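Local coordinates for protein 3-alpha-hydroxysteroid dehydrogenase (Pseudomonas sp., PDB 2DKN) that probably catalyses the NAD-dependent interconversion of 3-alpha-hydroxysteroids and 3-oxosteroids, and binds NADH in a Rossmann-fold pocket, at residues Thr27-Asp32 with Ala36-Asp41; Ile4-Ser9 with Glu19-Ala24; Val128-Ala133 with Ala137-Leu142; Gly80-Val85 with Ala154-Ala159. One frame throughout, in Å; residues are numbered along the deposited sequence.

Contact 1. Residues Thr27-Asp32 with Ala36-Asp41. With NAI (1,4-dihydronicotinamide adenine dinucleotide), chain C.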
# COMPACT_ATOMS: atom_id res chain seq x y z
N THR A 27 6.76 -5.22 23.26
CA THR A 27 5.89 -6.06 24.07
C THR A 27 4.65 -6.36 23.26
O THR A 27 3.93 -5.45 22.86
CB THR A 27 5.49 -5.36 25.37
OG1 THR A 27 6.67 -5.16 26.17
CG2 THR A 27 4.52 -6.22 26.14
N VAL A 28 4.40 -7.65 23.01
CA VAL A 28 3.25 -8.05 22.18
C VAL A 28 2.17 -8.69 23.04
O VAL A 28 2.46 -9.56 23.85
CB VAL A 28 3.68 -9.04 21.06
CG1 VAL A 28 2.45 -9.51 20.25
CG2 VAL A 28 4.71 -8.41 20.14
N ILE A 29 0.93 -8.22 22.90
CA ILE A 29 -0.20 -8.83 23.58
C ILE A 29 -1.02 -9.60 22.54
O ILE A 29 -1.62 -8.99 21.66
CB ILE A 29 -1.08 -7.76 24.25
CG1 ILE A 29 -0.27 -7.00 25.33
CG2 ILE A 29 -2.33 -8.41 24.84
CD1 ILE A 29 -0.90 -5.68 25.73
N GLY A 30 -1.01 -10.92 22.61
CA GLY A 30 -1.67 -11.71 21.57
C GLY A 30 -3.10 -12.06 21.96
O GLY A 30 -3.36 -12.39 23.11
N ILE A 31 -4.03 -11.96 21.00
CA ILE A 31 -5.42 -12.34 21.22
C ILE A 31 -5.81 -13.36 20.14
O ILE A 31 -5.59 -13.11 18.95
CB ILE A 31 -6.39 -11.13 21.11
CG1 ILE A 31 -5.97 -9.97 22.04
CG2 ILE A 31 -7.86 -11.56 21.35
CD1 ILE A 31 -5.12 -8.92 21.34
N ASP A 32 -6.34 -14.51 20.54
CA ASP A 32 -6.76 -15.49 19.55
C ASP A 32 -7.80 -16.40 20.23
O ASP A 32 -8.09 -16.21 21.41
CB ASP A 32 -5.57 -16.30 19.07
CG ASP A 32 -5.75 -16.81 17.65
OD1 ASP A 32 -5.02 -16.34 16.74
OD2 ASP A 32 -6.61 -17.69 17.43
N ALA A 36 -2.84 -18.13 23.10
CA ALA A 36 -2.52 -16.70 23.07
C ALA A 36 -2.57 -16.17 24.48
O ALA A 36 -3.15 -16.82 25.34
CB ALA A 36 -3.51 -15.93 22.17
N ASP A 37 -1.97 -15.00 24.71
CA ASP A 37 -2.08 -14.31 25.99
C ASP A 37 -3.52 -14.16 26.41
O ASP A 37 -3.87 -14.37 27.57
CB ASP A 37 -1.47 -12.90 25.90
CG ASP A 37 -0.01 -12.92 25.56
OD1 ASP A 37 0.41 -12.06 24.76
OD2 ASP A 37 0.72 -13.82 26.06
N ILE A 38 -4.37 -13.79 25.46
CA ILE A 38 -5.78 -13.54 25.71
C ILE A 38 -6.58 -14.44 24.79
O ILE A 38 -6.43 -14.37 23.57
CB ILE A 38 -6.13 -12.07 25.44
CG1 ILE A 38 -5.40 -11.14 26.43
CG2 ILE A 38 -7.65 -11.81 25.51
CD1 ILE A 38 -5.49 -9.70 25.97
N GLU A 39 -7.40 -15.32 25.38
CA GLU A 39 -8.17 -16.28 24.60
C GLU A 39 -9.60 -15.78 24.57
O GLU A 39 -10.24 -15.62 25.63
CB GLU A 39 -8.06 -17.71 25.18
CG GLU A 39 -6.61 -18.09 25.36
CD GLU A 39 -6.33 -19.57 25.61
OE1 GLU A 39 -7.25 -20.34 25.93
OE2 GLU A 39 -5.15 -19.95 25.48
N ALA A 40 -10.08 -15.46 23.38
CA ALA A 40 -11.39 -14.85 23.22
C ALA A 40 -11.94 -15.13 21.83
O ALA A 40 -11.18 -15.20 20.85
CB ALA A 40 -11.33 -13.35 23.46
N ASP A 41 -13.26 -15.29 21.77
CA ASP A 41 -13.96 -15.54 20.52
C ASP A 41 -14.47 -14.20 19.96
O ASP A 41 -15.47 -13.66 20.42
CB ASP A 41 -15.11 -16.54 20.75
CG ASP A 41 -15.98 -16.75 19.50
OD1 ASP A 41 -17.07 -17.36 19.59
OD2 ASP A 41 -15.56 -16.30 18.40
PA NAI C . -4.70 -17.99 9.84
O1A NAI C . -5.90 -18.84 9.90
O2A NAI C . -3.38 -18.65 9.81
O5B NAI C . -4.70 -16.97 11.08
C5B NAI C . -5.87 -16.31 11.47
C4B NAI C . -5.92 -16.34 12.99
O4B NAI C . -7.12 -15.66 13.33
C3B NAI C . -6.00 -17.75 13.56
O3B NAI C . -5.10 -17.93 14.64
C2B NAI C . -7.42 -17.78 14.10
O2B NAI C . -7.61 -18.64 15.20
C1B NAI C . -7.70 -16.31 14.41
N9A NAI C . -9.17 -16.18 14.47
C8A NAI C . -10.09 -16.54 13.51
N7A NAI C . -11.32 -16.34 14.03
C5A NAI C . -11.20 -15.89 15.31
C6A NAI C . -12.12 -15.54 16.31
N6A NAI C . -13.45 -15.76 16.19
N1A NAI C . -11.64 -15.10 17.53
C2A NAI C . -10.29 -15.02 17.78
N3A NAI C . -9.38 -15.36 16.80
C4A NAI C . -9.84 -15.80 15.59
O3 NAI C . -4.94 -17.05 8.57
PN NAI C . -4.03 -15.84 8.02
O1N NAI C . -2.89 -15.54 8.92
O2N NAI C . -3.73 -16.15 6.61
O5D NAI C . -5.10 -14.65 8.08
C5D NAI C . -4.84 -13.45 8.79
C4D NAI C . -5.68 -12.36 8.12
O4D NAI C . -5.21 -12.20 6.79
C3D NAI C . -7.16 -12.72 8.02
O3D NAI C . -7.91 -11.54 8.28
C2D NAI C . -7.33 -13.06 6.54
O2D NAI C . -8.62 -12.75 6.09
C1D NAI C . -6.30 -12.13 5.90
N1N NAI C . -5.90 -12.56 4.53
C2N NAI C . -5.29 -13.77 4.35
C3N NAI C . -4.91 -14.16 3.07
C7N NAI C . -4.19 -15.47 2.87
O7N NAI C . -3.98 -15.84 1.55
N7N NAI C . -3.77 -16.22 3.91
C4N NAI C . -5.13 -13.31 1.97
C5N NAI C . -5.72 -12.04 2.19
C6N NAI C . -6.10 -11.69 3.48

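Contact 2. Residues Ile4-Ser9 with Glu19-Ala24. With NAI (1,4-dihydronicotinamide adenine dinucleotide), chain C.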
# COMPACT_ATOMS: atom_id res chain seq x y z
N ILE A 4 2.13 -3.52 21.77
CA ILE A 4 1.28 -3.69 20.59
C ILE A 4 0.40 -4.92 20.78
O ILE A 4 0.92 -6.00 21.09
CB ILE A 4 2.12 -3.87 19.32
CG1 ILE A 4 3.04 -2.66 19.11
CG2 ILE A 4 1.21 -4.06 18.10
CD1 ILE A 4 4.32 -3.05 18.44
N ALA A 5 -0.91 -4.75 20.60
CA ALA A 5 -1.87 -5.86 20.63
C ALA A 5 -2.09 -6.39 19.22
O ALA A 5 -2.22 -5.62 18.27
CB ALA A 5 -3.19 -5.39 21.20
N ILE A 6 -2.16 -7.72 19.09
CA ILE A 6 -2.35 -8.35 17.77
C ILE A 6 -3.46 -9.40 17.89
O ILE A 6 -3.30 -10.39 18.60
CB ILE A 6 -1.09 -9.10 17.31
CG1 ILE A 6 0.10 -8.15 17.16
CG2 ILE A 6 -1.36 -9.83 15.96
CD1 ILE A 6 1.41 -8.92 16.75
N THR A 7 -4.59 -9.19 17.21
CA THR A 7 -5.60 -10.25 17.15
C THR A 7 -5.19 -11.23 16.07
O THR A 7 -4.58 -10.84 15.07
CB THR A 7 -7.01 -9.73 16.85
OG1 THR A 7 -7.10 -9.33 15.46
CG2 THR A 7 -7.38 -8.57 17.80
N GLY A 8 -5.49 -12.51 16.28
CA GLY A 8 -5.07 -13.57 15.37
C GLY A 8 -3.59 -13.96 15.48
O GLY A 8 -2.98 -14.43 14.52
N SER A 9 -3.03 -13.78 16.66
CA SER A 9 -1.61 -13.97 16.91
C SER A 9 -1.15 -15.45 16.90
O SER A 9 0.06 -15.70 16.94
CB SER A 9 -1.22 -13.37 18.27
OG SER A 9 -2.01 -13.95 19.30
N GLU A 19 6.09 -12.61 16.28
CA GLU A 19 7.50 -12.98 16.35
C GLU A 19 8.40 -11.83 15.91
O GLU A 19 9.37 -11.48 16.60
CB GLU A 19 7.72 -14.19 15.46
CG GLU A 19 9.14 -14.66 15.36
CD GLU A 19 9.20 -16.04 14.73
OE1 GLU A 19 8.77 -17.01 15.39
OE2 GLU A 19 9.67 -16.16 13.58
N LEU A 20 8.09 -11.24 14.76
CA LEU A 20 8.84 -10.07 14.27
C LEU A 20 8.96 -8.94 15.31
O LEU A 20 10.06 -8.46 15.60
CB LEU A 20 8.21 -9.57 12.96
CG LEU A 20 8.90 -8.44 12.18
CD1 LEU A 20 8.30 -8.33 10.78
CD2 LEU A 20 8.77 -7.11 12.90
N LEU A 21 7.82 -8.50 15.86
CA LEU A 21 7.81 -7.41 16.84
C LEU A 21 8.53 -7.76 18.13
O LEU A 21 9.20 -6.92 18.74
CB LEU A 21 6.37 -6.99 17.15
CG LEU A 21 5.63 -6.34 15.96
CD1 LEU A 21 4.16 -6.09 16.32
CD2 LEU A 21 6.29 -5.03 15.47
N ALA A 22 8.37 -9.00 18.58
CA ALA A 22 8.98 -9.44 19.84
C ALA A 22 10.51 -9.38 19.71
O ALA A 22 11.21 -8.87 20.60
CB ALA A 22 8.52 -10.84 20.18
N ARG A 23 11.02 -9.90 18.59
CA ARG A 23 12.45 -9.89 18.31
C ARG A 23 13.04 -8.50 18.18
O ARG A 23 14.21 -8.28 18.49
CB ARG A 23 12.74 -10.71 17.07
CG ARG A 23 12.54 -12.17 17.35
CD ARG A 23 12.75 -13.02 16.15
NE ARG A 23 12.22 -14.36 16.39
CZ ARG A 23 12.01 -15.25 15.43
NH1 ARG A 23 11.51 -16.45 15.73
NH2 ARG A 23 12.29 -14.94 14.17
N ALA A 24 12.22 -7.56 17.73
CA ALA A 24 12.63 -6.16 17.64
C ALA A 24 12.52 -5.44 18.98
O ALA A 24 12.80 -4.24 19.06
CB ALA A 24 11.81 -5.44 16.57
PA NAI C . -4.70 -17.99 9.84
O1A NAI C . -5.90 -18.84 9.90
O2A NAI C . -3.38 -18.65 9.81
O5B NAI C . -4.70 -16.97 11.08
C5B NAI C . -5.87 -16.31 11.47
C4B NAI C . -5.92 -16.34 12.99
O4B NAI C . -7.12 -15.66 13.33
C3B NAI C . -6.00 -17.75 13.56
O3B NAI C . -5.10 -17.93 14.64
C2B NAI C . -7.42 -17.78 14.10
O2B NAI C . -7.61 -18.64 15.20
C1B NAI C . -7.70 -16.31 14.41
N9A NAI C . -9.17 -16.18 14.47
C8A NAI C . -10.09 -16.54 13.51
N7A NAI C . -11.32 -16.34 14.03
C5A NAI C . -11.20 -15.89 15.31
C6A NAI C . -12.12 -15.54 16.31
N6A NAI C . -13.45 -15.76 16.19
N1A NAI C . -11.64 -15.10 17.53
C2A NAI C . -10.29 -15.02 17.78
N3A NAI C . -9.38 -15.36 16.80
C4A NAI C . -9.84 -15.80 15.59
O3 NAI C . -4.94 -17.05 8.57
PN NAI C . -4.03 -15.84 8.02
O1N NAI C . -2.89 -15.54 8.92
O2N NAI C . -3.73 -16.15 6.61
O5D NAI C . -5.10 -14.65 8.08
C5D NAI C . -4.84 -13.45 8.79
C4D NAI C . -5.68 -12.36 8.12
O4D NAI C . -5.21 -12.20 6.79
C3D NAI C . -7.16 -12.72 8.02
O3D NAI C . -7.91 -11.54 8.28
C2D NAI C . -7.33 -13.06 6.54
O2D NAI C . -8.62 -12.75 6.09
C1D NAI C . -6.30 -12.13 5.90
N1N NAI C . -5.90 -12.56 4.53
C2N NAI C . -5.29 -13.77 4.35
C3N NAI C . -4.91 -14.16 3.07
C7N NAI C . -4.19 -15.47 2.87
O7N NAI C . -3.98 -15.84 1.55
N7N NAI C . -3.77 -16.22 3.91
C4N NAI C . -5.13 -13.31 1.97
C5N NAI C . -5.72 -12.04 2.19
C6N NAI C . -6.10 -11.69 3.48

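Contact 3. Residues Val128-Ala133 with Ala137-Leu142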
# COMPACT_ATOMS: atom_id res chain seq x y z
N VAL A 128 -22.92 -5.18 3.04
CA VAL A 128 -21.96 -4.11 3.22
C VAL A 128 -22.57 -2.87 3.89
O VAL A 128 -22.01 -2.31 4.82
CB VAL A 128 -21.27 -3.72 1.88
CG1 VAL A 128 -20.51 -2.41 2.01
CG2 VAL A 128 -20.37 -4.85 1.47
N GLU A 129 -23.75 -2.46 3.44
CA GLU A 129 -24.43 -1.33 4.06
C GLU A 129 -24.74 -1.58 5.54
O GLU A 129 -24.59 -0.70 6.38
CB GLU A 129 -25.73 -1.08 3.30
CG GLU A 129 -25.52 -0.68 1.85
CD GLU A 129 -26.86 -0.44 1.15
OE1 GLU A 129 -27.85 -0.23 1.88
OE2 GLU A 129 -26.92 -0.48 -0.11
N ALA A 130 -25.17 -2.79 5.86
CA ALA A 130 -25.48 -3.15 7.23
C ALA A 130 -24.23 -3.15 8.10
O ALA A 130 -24.25 -2.74 9.26
CB ALA A 130 -26.18 -4.50 7.27
N MET A 131 -23.14 -3.67 7.55
CA MET A 131 -21.86 -3.60 8.26
C MET A 131 -21.48 -2.16 8.57
O MET A 131 -21.17 -1.84 9.70
CB MET A 131 -20.76 -4.31 7.47
CG MET A 131 -20.83 -5.81 7.68
SD MET A 131 -19.55 -6.76 6.86
CE MET A 131 -20.39 -7.23 5.34
N LEU A 132 -21.51 -1.30 7.55
CA LEU A 132 -21.06 0.08 7.75
C LEU A 132 -22.00 0.86 8.69
O LEU A 132 -21.56 1.78 9.38
CB LEU A 132 -20.89 0.80 6.42
CG LEU A 132 -19.70 0.35 5.56
CD1 LEU A 132 -19.82 1.00 4.18
CD2 LEU A 132 -18.40 0.74 6.25
N ALA A 133 -23.27 0.46 8.74
CA ALA A 133 -24.24 1.00 9.71
C ALA A 133 -24.03 0.44 11.13
O ALA A 133 -24.57 0.97 12.11
CB ALA A 133 -25.67 0.73 9.23
N ALA A 137 -26.77 -7.73 13.61
CA ALA A 137 -27.80 -8.74 13.37
C ALA A 137 -28.26 -8.69 11.91
O ALA A 137 -28.45 -9.72 11.27
CB ALA A 137 -28.99 -8.55 14.35
N ARG A 138 -28.45 -7.48 11.39
CA ARG A 138 -28.89 -7.32 10.01
C ARG A 138 -27.83 -7.78 9.01
O ARG A 138 -28.16 -8.40 8.00
CB ARG A 138 -29.28 -5.84 9.76
CG ARG A 138 -29.86 -5.52 8.39
CD ARG A 138 -30.99 -6.46 7.98
NE ARG A 138 -31.57 -6.08 6.68
CZ ARG A 138 -32.44 -6.83 6.00
NH1 ARG A 138 -32.83 -7.99 6.48
NH2 ARG A 138 -32.91 -6.41 4.83
N ALA A 139 -26.57 -7.46 9.29
CA ALA A 139 -25.47 -7.85 8.40
C ALA A 139 -25.37 -9.38 8.33
O ALA A 139 -25.20 -9.95 7.26
CB ALA A 139 -24.15 -7.24 8.89
N ILE A 140 -25.48 -10.03 9.49
CA ILE A 140 -25.42 -11.50 9.54
C ILE A 140 -26.61 -12.12 8.78
O ILE A 140 -26.45 -13.06 8.01
CB ILE A 140 -25.39 -11.99 11.03
CG1 ILE A 140 -24.02 -11.68 11.65
CG2 ILE A 140 -25.72 -13.48 11.13
CD1 ILE A 140 -23.88 -12.02 13.14
N GLU A 141 -27.79 -11.57 8.98
CA GLU A 141 -28.97 -12.07 8.26
C GLU A 141 -28.78 -11.94 6.75
O GLU A 141 -29.02 -12.89 6.00
CB GLU A 141 -30.21 -11.29 8.71
CG GLU A 141 -31.47 -11.62 7.92
CD GLU A 141 -32.68 -10.85 8.42
OE1 GLU A 141 -32.54 -9.64 8.76
OE2 GLU A 141 -33.76 -11.46 8.49
N LEU A 142 -28.37 -10.76 6.30
CA LEU A 142 -28.12 -10.51 4.88
C LEU A 142 -27.03 -11.42 4.32
O LEU A 142 -27.15 -11.92 3.19
CB LEU A 142 -27.74 -9.06 4.65
CG LEU A 142 -28.86 -8.02 4.83
CD1 LEU A 142 -28.31 -6.63 4.80
CD2 LEU A 142 -29.98 -8.21 3.79

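Contact 4. Residues Gly80-Val85 with Ala154-Ala159. With NAI (1,4-dihydronicotinamide adenine dinucleotide), chain C.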
# COMPACT_ATOMS: atom_id res chain seq x y z
N GLY A 80 -22.51 -15.88 8.06
CA GLY A 80 -22.71 -15.05 9.25
C GLY A 80 -21.44 -14.95 10.08
O GLY A 80 -21.10 -13.87 10.60
N LEU A 81 -20.72 -16.06 10.19
CA LEU A 81 -19.52 -16.09 11.02
C LEU A 81 -18.44 -15.20 10.39
O LEU A 81 -17.73 -14.48 11.09
CB LEU A 81 -19.02 -17.53 11.18
CG LEU A 81 -17.70 -17.69 11.94
CD1 LEU A 81 -17.86 -17.17 13.38
CD2 LEU A 81 -17.26 -19.17 11.93
N VAL A 82 -18.33 -15.27 9.06
CA VAL A 82 -17.36 -14.47 8.30
C VAL A 82 -17.54 -12.97 8.60
O VAL A 82 -16.58 -12.26 8.93
CB VAL A 82 -17.49 -14.75 6.77
CG1 VAL A 82 -16.58 -13.82 5.98
CG2 VAL A 82 -17.16 -16.22 6.47
N VAL A 83 -18.79 -12.50 8.54
CA VAL A 83 -19.09 -11.11 8.85
C VAL A 83 -18.81 -10.78 10.31
O VAL A 83 -18.23 -9.75 10.63
CB VAL A 83 -20.56 -10.78 8.49
CG1 VAL A 83 -21.01 -9.48 9.15
CG2 VAL A 83 -20.71 -10.73 6.97
N ALA A 84 -19.20 -11.67 11.22
CA ALA A 84 -19.03 -11.40 12.64
C ALA A 84 -17.56 -11.21 13.00
O ALA A 84 -17.21 -10.36 13.82
CB ALA A 84 -19.63 -12.56 13.47
N VAL A 85 -16.71 -12.05 12.43
CA VAL A 85 -15.28 -11.98 12.77
C VAL A 85 -14.58 -10.93 11.93
O VAL A 85 -13.90 -10.06 12.46
CB VAL A 85 -14.54 -13.34 12.59
CG1 VAL A 85 -13.12 -13.22 13.13
CG2 VAL A 85 -15.24 -14.41 13.34
N ALA A 154 -15.57 -11.30 0.65
CA ALA A 154 -15.35 -10.07 -0.10
C ALA A 154 -16.11 -8.91 0.53
O ALA A 154 -15.58 -7.82 0.65
CB ALA A 154 -15.76 -10.21 -1.56
N GLY A 155 -17.36 -9.15 0.93
CA GLY A 155 -18.20 -8.08 1.50
C GLY A 155 -17.57 -7.58 2.79
O GLY A 155 -17.48 -6.38 3.02
N SER A 156 -17.13 -8.50 3.65
CA SER A 156 -16.64 -8.10 4.96
C SER A 156 -15.32 -7.36 4.80
O SER A 156 -15.06 -6.40 5.51
CB SER A 156 -16.51 -9.30 5.90
OG SER A 156 -15.60 -10.28 5.41
N LYS A 157 -14.50 -7.81 3.86
CA LYS A 157 -13.19 -7.20 3.64
C LYS A 157 -13.34 -5.83 2.99
O LYS A 157 -12.66 -4.86 3.37
CB LYS A 157 -12.27 -8.14 2.83
CG LYS A 157 -11.86 -9.36 3.61
CD LYS A 157 -11.04 -8.99 4.85
CE LYS A 157 -10.37 -10.22 5.48
NZ LYS A 157 -9.50 -9.82 6.66
N TYR A 158 -14.28 -5.72 2.06
CA TYR A 158 -14.63 -4.43 1.49
C TYR A 158 -15.09 -3.46 2.59
O TYR A 158 -14.56 -2.36 2.72
CB TYR A 158 -15.69 -4.55 0.38
CG TYR A 158 -16.13 -3.19 -0.13
CD1 TYR A 158 -15.41 -2.54 -1.12
CD2 TYR A 158 -17.23 -2.54 0.42
CE1 TYR A 158 -15.78 -1.28 -1.58
CE2 TYR A 158 -17.60 -1.26 -0.01
CZ TYR A 158 -16.87 -0.64 -1.01
OH TYR A 158 -17.21 0.62 -1.47
N ALA A 159 -16.09 -3.88 3.36
CA ALA A 159 -16.67 -3.04 4.39
C ALA A 159 -15.63 -2.57 5.41
O ALA A 159 -15.61 -1.39 5.78
CB ALA A 159 -17.84 -3.76 5.09
PA NAI C . -4.70 -17.99 9.84
O1A NAI C . -5.90 -18.84 9.90
O2A NAI C . -3.38 -18.65 9.81
O5B NAI C . -4.70 -16.97 11.08
C5B NAI C . -5.87 -16.31 11.47
C4B NAI C . -5.92 -16.34 12.99
O4B NAI C . -7.12 -15.66 13.33
C3B NAI C . -6.00 -17.75 13.56
O3B NAI C . -5.10 -17.93 14.64
C2B NAI C . -7.42 -17.78 14.10
O2B NAI C . -7.61 -18.64 15.20
C1B NAI C . -7.70 -16.31 14.41
N9A NAI C . -9.17 -16.18 14.47
C8A NAI C . -10.09 -16.54 13.51
N7A NAI C . -11.32 -16.34 14.03
C5A NAI C . -11.20 -15.89 15.31
C6A NAI C . -12.12 -15.54 16.31
N6A NAI C . -13.45 -15.76 16.19
N1A NAI C . -11.64 -15.10 17.53
C2A NAI C . -10.29 -15.02 17.78
N3A NAI C . -9.38 -15.36 16.80
C4A NAI C . -9.84 -15.80 15.59
O3 NAI C . -4.94 -17.05 8.57
PN NAI C . -4.03 -15.84 8.02
O1N NAI C . -2.89 -15.54 8.92
O2N NAI C . -3.73 -16.15 6.61
O5D NAI C . -5.10 -14.65 8.08
C5D NAI C . -4.84 -13.45 8.79
C4D NAI C . -5.68 -12.36 8.12
O4D NAI C . -5.21 -12.20 6.79
C3D NAI C . -7.16 -12.72 8.02
O3D NAI C . -7.91 -11.54 8.28
C2D NAI C . -7.33 -13.06 6.54
O2D NAI C . -8.62 -12.75 6.09
C1D NAI C . -6.30 -12.13 5.90
N1N NAI C . -5.90 -12.56 4.53
C2N NAI C . -5.29 -13.77 4.35
C3N NAI C . -4.91 -14.16 3.07
C7N NAI C . -4.19 -15.47 2.87
O7N NAI C . -3.98 -15.84 1.55
N7N NAI C . -3.77 -16.22 3.91
C4N NAI C . -5.13 -13.31 1.97
C5N NAI C . -5.72 -12.04 2.19
C6N NAI C . -6.10 -11.69 3.48

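Contact 1. Residues Thr27-Asp32 with Ala36-Asp41
Ile38 lies alongside the C-terminal half of strand 27-32. Its CB rests 3.6 Å from the carbonyl oxygen Gly30 O and also meets Ile31 CG1. CG1 passes the same Gly30 O, and CG2 grazes Ile31 CG2, for the Ile31 and Ile38 side chains run side by side. With CG1 anti to the carbonyl carbon (chi1 -66°), CD1 is carried on to Ile29 CG2 at 3.6 Å and to Ile31 CG1. Val55 of helix 45-59 covers Ile31 and Ile38 on this side.

The backbones pair in parallel: Ile38 N donates to Gly30 O (2.9 Å), Asp32 N to Ile38 O (3.0 Å) and Ala40 N to Asp32 O (2.9 Å). One residue earlier, the Asp37 side chain stands in for a backbone acceptor: OD1 takes Gly30 N in a nearly straight bond (N-H...O 174°), the donor 27° out of the carboxylate plane on the anti side. Asp32 points to the other face of the sheet, where its OD1 receives NAI O3B and its OD2 receives NAI O2B, both at 2.6 Å. Such a two-pronged grip on the adenosine ribose by an acidic residue ending the second strand is typical of NAD-preferring Rossmann folds.

Contact 2. Residues Ile4-Ser9 with Glu19-Ala24
Leu21 of helix 12-23 packs on Ile4 and Ile6, alternate residues of strand 3-7 that face the helix together. The contact is wholly apolar and rests on methyl groups. Leu21 CD1 does most of the touching, 3.7 Å from Ile4 CD1 and 4.0 Å from Ile6 CD1, while Leu21 CD2 reaches only Ile4 CD1, at 4.1 Å. Ile4 CG2 adds a further touch on Leu21 CD1. The Leu21 side chain crosses Ile4 at about a right angle but Ile6 more slantwise. With CD1 anti to CA (chi2 178°), Ile6 reaches out from the strand to the leucine.

The polar partners of the first segment lie at and just past the C-terminal end of the strand. Thr7 OG1 is hydrogen-bonded to the backbone N atoms of Cys69 and Ala70, and Ser9 O to Lys18 NZ. Contact with the coenzyme comes at Gly8, whose CA lies 3.6 Å from NAI O4B; its positive phi (76°) favours glycine at this turn out of the strand.

Strand 3-7, helix 12-23 and strand 27-32 form the first beta-alpha-beta crossover of the Rossmann fold. Val28 of the third element also touches Ile6 and Leu21, while Leu20 packs on helix 217-228.

Contact 3. Residues Val128-Ala133 with Ala137-Leu142
Ala130 and Ala139 face each other where helices 126-133 and 136-146 come nearest within these segments. Ala130 loses the most surface. Its CB lies 3.6 Å from Ala139 N, pressed against the second helix's backbone, and 3.8 Å from Ala139 CB. Two longer side chains flank this methyl: Leu142 brings CD1 to within 3.9 Å of it, and Arg138 lays CG alongside at 4.0 Å. Ala139 is next in buried surface, and its CB also meets Met131 CG at 3.8 Å.

The short segment axes approach to 8.0 Å with an angle of 162° between their directions, so the two helices form a nearly antiparallel hairpin, and small residues at the closest point allow this spacing. In sequence the hairpin falls between strand 108-112 and helix 149-166, where classical short-chain dehydrogenases usually have a shorter connection, so it is probably an insertion.

Beyond CG, Arg138 turns away from Ala130 through a bend at chi2 (50°). Its guanidinium is covered on one face by Leu142 CD2, 3.5 Å above the plane and over its centre. In that plane NH1 donates to Glu141 OE1 at 2.8 Å, a salt bridge that meets the carboxylate from above its own plane. With CG anti to the carbonyl carbon and chi2 extended, Met131 sets SD against Ser156 of helix 149-166 and packs also on Ala159; Val83 of helix 79-102 touches both Met131 and Ala139.

Contact 4. Residues Gly80-Val85 with Ala154-Ala159
Val82 and Ser156 make the nearest approach between segments 80-85 and 154-159, with Val82 CG1 3.7 Å from Ser156 OG. Ser156 CB faces the backbone of the first helix as well, lying 4.3 Å from Val83 CA. The CA atoms of Val83 and Ser156 are 5.5 Å apart, a close spacing that the small serine side chain permits. Chi1 of 61° sets OG between the backbone N and carbonyl carbon, turned back along its own helix, where it is bonded chiefly to Ala152 O and shared with Tyr153 O. The hydroxyl is thus satisfied within helix 149-166 while its side brushes the valine methyl. A weak bond from Asn86 ND2 joins it to helix 79-102.

Further out, Val83 also packs on Ala143 and Phe88, and the Tyr158 ring meets Phe255 of the second subunit.

On the coenzyme side, Val85 CG2 touches the adenine at NAI N6A (3.6 Å). Lys157, bent at chi2 (-63°), sends NZ to NAI O3D at 2.8 Å and, more weakly, to NAI O2D at 3.1 Å; Val112 O also bonds to NZ and helps fix its place. Tyr153 OH is hydrogen-bonded to NAI too. Tyr153 and Lys157 have the YxxxK spacing of short-chain dehydrogenases, which is consistent with the lysine orienting the nicotinamide ribose for hydride transfer.

Overall arrangement
Contacts 1 and 2 share the sheet, with centres 10 Å apart: strands 27-32 and 3-7 are neighbours, and Ile31 O lies 2.7 Å from Gly8 N in a probable hydrogen bond. Contacts 3 and 4 form a second cluster, centres 9 Å apart, in which 128-133 packs directly on 154-159. Along the chain, contact 3 is nested inside the loop that contact 4 closes. The coenzyme spans the gap between clusters. Contacts 1, 2 and 4 all touch it, although the centres of contacts 1 and 4 are 21 Å apart. Contact 3 lies behind contact 4, with the Met131 side chain about 12 Å from NAI.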